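Local coordinates for protein Myo-inositol phosphohydrolase (Mitsuokella multacida, PDB 4WU3) that binds inositol-(1,3,4,5)-tetrakisphosphate and probably releases phosphate from myo-inositol hexakisphosphate by hydrolysis, as a phytase related to the protein tyrosine phosphatases, at residues Y117-G123 / N205-L211. The protein carries 2 engineered substitutions. Numbering follows the deposited sequence.
Sequences YDVDLRG and NYFRLTL
Strands 117-122 and 205-211 pair in parallel at one margin of the mixed sheet of a PTP-like phytase domain, their short axes 19° apart. The register is read from the alternating backbone ladder: Asp118 N donates to Asn205 O, Phe207 N to Asp118 O, Asp120 N to Phe207 O, and Leu209 N to Asp120 O at 3.0 Å. On the face bearing Tyr117, Val119 and Phe207, Asn205 lays its amide nearly flat over the Tyr117 ring, the planes 17° apart; a CH-pi contact puts CB 3.7 Å from the ring centroid. Asn205 ND2 is held by Ser114 O.

The other face is polar. Tyr206 OH donates to Asp120 OD2 (2.7 Å) on the anti side of the carboxylate, and His126 NE2 also hydrogen-bonds this oxygen. Asp120 OD1 accepts from Arg122 N (3.1 Å), closing an Asx turn. Bent at chi2 (76°), the Arg208 chain passes alongside Asp120 and brings NE to Arg122 O at 2.8 Å. Asp120 OD2 lies over the guanidinium face, 3.8 Å from NE, a long salt bridge of charge alone; NH1 forms a salt bridge with Glu156. A leucine in place of Arg208 would probably leave Arg122 O without the NE donor and Asp120 and Glu156 without their shared positive neighbour.

Gly123 N donates to Leu211 O (2.8 Å) from above the carbonyl plane, as Thr210 centres an inverse gamma turn. With strand 237-241 pairing along the other margin of 117-122, this is the parallel sheet core of the PTP-like phosphatase fold.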
loop_
_atom_site.group_PDB
_atom_site.type_symbol
_atom_site.label_atom_id
_atom_site.label_comp_id
_atom_site.label_asym_id
_atom_site.label_seq_id
_atom_site.Cartn_x
_atom_site.Cartn_y
_atom_site.Cartn_z
ATOM N N TYR A 117 7.390 -22.255 22.567
ATOM C CA TYR A 117 7.537 -22.125 21.115
ATOM C C TYR A 117 7.888 -20.691 20.740
ATOM O O TYR A 117 7.120 -19.772 20.981
ATOM C CB TYR A 117 6.258 -22.561 20.389
ATOM C CG TYR A 117 5.987 -24.039 20.522
ATOM C CD1 TYR A 117 5.468 -24.554 21.697
ATOM C CD2 TYR A 117 6.276 -24.929 19.486
ATOM C CE1 TYR A 117 5.238 -25.909 21.842
ATOM C CE2 TYR A 117 6.049 -26.298 19.632
ATOM C CZ TYR A 117 5.520 -26.774 20.809
ATOM O OH TYR A 117 5.269 -28.125 20.991
ATOM N N ASP A 118 9.072 -20.516 20.171
ATOM C CA ASP A 118 9.495 -19.249 19.630
ATOM C C ASP A 118 8.885 -19.127 18.251
ATOM O O ASP A 118 9.213 -19.899 17.351
ATOM C CB ASP A 118 11.022 -19.207 19.547
ATOM C CG ASP A 118 11.544 -17.980 18.825
ATOM O OD1 ASP A 118 10.868 -16.928 18.847
ATOM O OD2 ASP A 118 12.647 -18.068 18.239
ATOM N N VAL A 119 7.972 -18.177 18.101
ATOM C CA VAL A 119 7.394 -17.877 16.805
ATOM C C VAL A 119 8.074 -16.643 16.254
ATOM O O VAL A 119 7.774 -15.510 16.656
ATOM C CB VAL A 119 5.872 -17.654 16.887
ATOM C CG1 VAL A 119 5.297 -17.375 15.508
ATOM C CG2 VAL A 119 5.189 -18.870 17.505
ATOM N N ASP A 120 8.986 -16.901 15.319
ATOM C CA ASP A 120 9.856 -15.910 14.719
ATOM C C ASP A 120 9.233 -15.370 13.447
ATOM O O ASP A 120 9.229 -16.047 12.420
ATOM C CB ASP A 120 11.195 -16.581 14.399
ATOM C CG ASP A 120 12.184 -15.650 13.752
ATOM O OD1 ASP A 120 11.851 -14.466 13.571
ATOM O OD2 ASP A 120 13.306 -16.115 13.424
ATOM N N LEU A 121 8.731 -14.138 13.498
ATOM C CA LEU A 121 7.951 -13.594 12.388
ATOM C C LEU A 121 8.805 -12.838 11.368
ATOM O O LEU A 121 8.287 -12.162 10.491
ATOM C CB LEU A 121 6.845 -12.673 12.930
ATOM C CG LEU A 121 5.901 -13.306 13.947
ATOM C CD1 LEU A 121 5.051 -12.251 14.644
ATOM C CD2 LEU A 121 5.036 -14.379 13.284
ATOM N N ARG A 122 10.117 -12.955 11.470
ATOM C CA ARG A 122 10.984 -12.053 10.720
ATOM C C ARG A 122 11.381 -12.608 9.371
ATOM O O ARG A 122 12.034 -13.651 9.285
ATOM C CB ARG A 122 12.250 -11.734 11.512
ATOM C CG ARG A 122 12.021 -11.073 12.863
ATOM C CD ARG A 122 13.352 -10.867 13.575
ATOM N NE ARG A 122 14.145 -9.792 12.990
ATOM C CZ ARG A 122 15.400 -9.536 13.340
ATOM N NH1 ARG A 122 15.993 -10.294 14.253
ATOM N NH2 ARG A 122 16.068 -8.533 12.778
ATOM N N GLY A 123 11.001 -11.890 8.322
ATOM C CA GLY A 123 11.396 -12.240 6.959
ATOM C C GLY A 123 12.799 -11.781 6.621
ATOM O O GLY A 123 13.470 -12.395 5.809
ATOM N N ASN A 205 11.315 -24.843 21.470
ATOM C CA ASN A 205 10.829 -25.099 20.125
ATOM C C ASN A 205 10.811 -23.837 19.270
ATOM O O ASN A 205 10.820 -22.727 19.793
ATOM C CB ASN A 205 9.432 -25.668 20.212
ATOM C CG ASN A 205 9.379 -26.909 21.060
ATOM O OD1 ASN A 205 9.735 -27.991 20.598
ATOM N ND2 ASN A 205 8.947 -26.764 22.311
ATOM N N TYR A 206 10.766 -24.023 17.951
ATOM C CA TYR A 206 10.943 -22.937 16.998
ATOM C C TYR A 206 9.973 -23.051 15.833
ATOM O O TYR A 206 9.749 -24.139 15.306
ATOM C CB TYR A 206 12.369 -22.961 16.456
ATOM C CG TYR A 206 12.702 -21.843 15.491
ATOM C CD1 TYR A 206 12.913 -20.555 15.951
ATOM C CD2 TYR A 206 12.842 -22.079 14.117
ATOM C CE1 TYR A 206 13.213 -19.530 15.090
ATOM C CE2 TYR A 206 13.171 -21.047 13.246
ATOM C CZ TYR A 206 13.346 -19.778 13.749
ATOM O OH TYR A 206 13.670 -18.733 12.927
ATOM N N PHE A 207 9.419 -21.916 15.424
ATOM C CA PHE A 207 8.582 -21.853 14.234
ATOM C C PHE A 207 8.822 -20.522 13.518
ATOM O O PHE A 207 8.836 -19.464 14.146
ATOM C CB PHE A 207 7.113 -22.008 14.601
ATOM C CG PHE A 207 6.196 -22.014 13.418
ATOM C CD1 PHE A 207 6.103 -23.135 12.610
ATOM C CD2 PHE A 207 5.422 -20.901 13.115
ATOM C CE1 PHE A 207 5.265 -23.152 11.512
ATOM C CE2 PHE A 207 4.572 -20.914 12.019
ATOM C CZ PHE A 207 4.494 -22.043 11.215
ATOM N N ARG A 208 9.020 -20.586 12.212
ATOM C CA ARG A 208 9.357 -19.411 11.423
ATOM C C ARG A 208 8.277 -19.089 10.407
ATOM O O ARG A 208 7.777 -19.970 9.719
ATOM C CB ARG A 208 10.676 -19.642 10.679
ATOM C CG ARG A 208 11.119 -18.497 9.775
ATOM C CD ARG A 208 11.693 -17.338 10.567
ATOM N NE ARG A 208 12.420 -16.376 9.729
ATOM C CZ ARG A 208 13.707 -16.482 9.396
ATOM N NH1 ARG A 208 14.421 -17.513 9.809
ATOM N NH2 ARG A 208 14.287 -15.551 8.645
ATOM N N LEU A 209 7.922 -17.815 10.344
ATOM C CA LEU A 209 7.208 -17.241 9.221
ATOM C C LEU A 209 8.044 -16.114 8.704
ATOM O O LEU A 209 8.434 -15.254 9.478
ATOM C CB LEU A 209 5.881 -16.651 9.669
ATOM C CG LEU A 209 4.856 -17.664 10.121
ATOM C CD1 LEU A 209 3.588 -16.930 10.520
ATOM C CD2 LEU A 209 4.600 -18.653 9.003
ATOM N N THR A 210 8.301 -16.086 7.404
ATOM C CA THR A 210 9.165 -15.062 6.834
ATOM C C THR A 210 8.387 -13.810 6.398
ATOM O O THR A 210 8.219 -13.559 5.209
ATOM C CB THR A 210 9.961 -15.646 5.661
ATOM O OG1 THR A 210 9.076 -16.338 4.772
ATOM C CG2 THR A 210 10.993 -16.629 6.191
ATOM N N LEU A 211 7.938 -13.018 7.370
ATOM C CA LEU A 211 7.076 -11.860 7.096
ATOM C C LEU A 211 7.865 -10.583 6.878
ATOM O O LEU A 211 8.769 -10.265 7.651
ATOM C CB LEU A 211 6.109 -11.613 8.254
ATOM C CG LEU A 211 5.248 -12.795 8.659
ATOM C CD1 LEU A 211 4.219 -12.367 9.693
ATOM C CD2 LEU A 211 4.576 -13.392 7.443
#